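Local coordinates for protein bazooka, isoform C,LD29223p (Drosophila melanogaster, PDB 5OAK) that serves cell polarity through a PDZ domain that binds the C-terminal PDZ-binding motif of Par6, the whole protein probably also binding phosphatidylinositol and phosphatidic acid, at residues I61-I64 with G65-E68. Residues are numbered along the deposited sequence; the frame is centred on the assembly and turned at random.
Sequences IKLI and GLTE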
# COMPACT_ATOMS: atom_id res chain seq x y z
N ILE A 61 4.45 -10.26 -0.51
CA ILE A 61 4.91 -10.07 -1.90
C ILE A 61 5.72 -8.76 -1.91
O ILE A 61 5.17 -7.66 -1.72
CB ILE A 61 3.78 -10.02 -2.92
CG1 ILE A 61 2.92 -11.29 -2.84
CG2 ILE A 61 4.35 -9.79 -4.33
CD1 ILE A 61 3.71 -12.56 -2.96
N LYS A 62 7.03 -8.88 -2.09
CA LYS A 62 7.90 -7.71 -2.17
C LYS A 62 7.61 -6.90 -3.41
O LYS A 62 7.55 -7.44 -4.54
CB LYS A 62 9.31 -8.20 -2.15
CG LYS A 62 9.64 -8.64 -0.75
CD LYS A 62 11.08 -9.09 -0.62
CE LYS A 62 11.26 -9.83 0.70
NZ LYS A 62 12.67 -10.26 0.88
N LEU A 63 7.46 -5.59 -3.26
CA LEU A 63 7.11 -4.77 -4.41
C LEU A 63 8.33 -4.29 -5.21
O LEU A 63 8.20 -3.97 -6.41
CB LEU A 63 6.32 -3.55 -3.98
CG LEU A 63 5.00 -3.87 -3.22
CD1 LEU A 63 4.23 -2.56 -2.97
CD2 LEU A 63 4.14 -4.86 -4.01
N ILE A 64 9.52 -4.20 -4.58
CA ILE A 64 10.70 -3.69 -5.30
C ILE A 64 11.06 -4.67 -6.43
O ILE A 64 11.04 -5.89 -6.22
CB ILE A 64 11.87 -3.49 -4.33
CG1 ILE A 64 11.61 -2.25 -3.44
CG2 ILE A 64 13.17 -3.28 -5.04
CD1 ILE A 64 12.63 -2.16 -2.24
N GLY A 65 11.29 -4.15 -7.64
CA GLY A 65 11.64 -4.97 -8.80
C GLY A 65 10.43 -5.34 -9.62
O GLY A 65 10.61 -5.83 -10.76
N LEU A 66 9.23 -5.15 -9.11
CA LEU A 66 8.04 -5.47 -9.90
C LEU A 66 7.69 -4.30 -10.82
O LEU A 66 7.93 -3.12 -10.47
CB LEU A 66 6.83 -5.78 -9.01
CG LEU A 66 7.00 -6.99 -8.11
CD1 LEU A 66 5.66 -7.25 -7.38
CD2 LEU A 66 7.45 -8.23 -8.86
N THR A 67 7.11 -4.63 -11.98
CA THR A 67 6.68 -3.58 -12.88
C THR A 67 5.45 -2.88 -12.28
O THR A 67 4.77 -3.39 -11.34
CB THR A 67 6.32 -4.12 -14.28
OG1 THR A 67 5.06 -4.80 -14.16
CG2 THR A 67 7.38 -5.06 -14.87
N GLU A 68 5.17 -1.71 -12.82
CA GLU A 68 4.04 -0.94 -12.34
C GLU A 68 2.74 -1.78 -12.46
O GLU A 68 1.90 -1.80 -11.56
CB GLU A 68 3.94 0.39 -13.13
CG GLU A 68 2.98 1.31 -12.51
CD GLU A 68 2.96 2.73 -13.09
OE1 GLU A 68 1.95 3.43 -12.87
OE2 GLU A 68 3.94 3.15 -13.72
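L66 N donates to L63 O at 3.1 Å, closing a type II beta turn that runs from L63 to L66. The N-H points nearly straight at its acceptor (160°), but the donor sits above the carbonyl plane, 41° out of it. At the third position of the turn, G65 has positive phi, where a side chain would run into I64 O; glycine is therefore the natural occupant.

The apolar contacts come from L66, whose side chain turns back toward the end of strand 61-62. With CG set beside the backbone N and anti to the carbonyl carbon (chi1 -62°), its CD1 methyl lies 3.4 Å from K62 O. The same methyl reaches CG2 of I61 at 4.2 Å, the two side chains crossing at about a right angle, and faces CD2 of L63 more loosely at 4.4 Å. Replacing L66 with an alanine would probably keep the turn's backbone bond but open a gap beside I61 CG2 and L63 CD2.

Beyond these eight residues, L63 packs on I55 and I58 of strand 54-58, and L66 on V71 of helix 68-78. The T67 side chain caps a backbone N at the start of that helix and Q70 OE1 accepts from T67 N, a capping box with Q70 at N3.

In the PDZ part of this engineered fusion, the backbone bond thus closes the turn leading from strand 61-62 to helix 68-78, the helix that in PDZ domains lines the peptide groove, while the L66 side chain packs against both strand and helix.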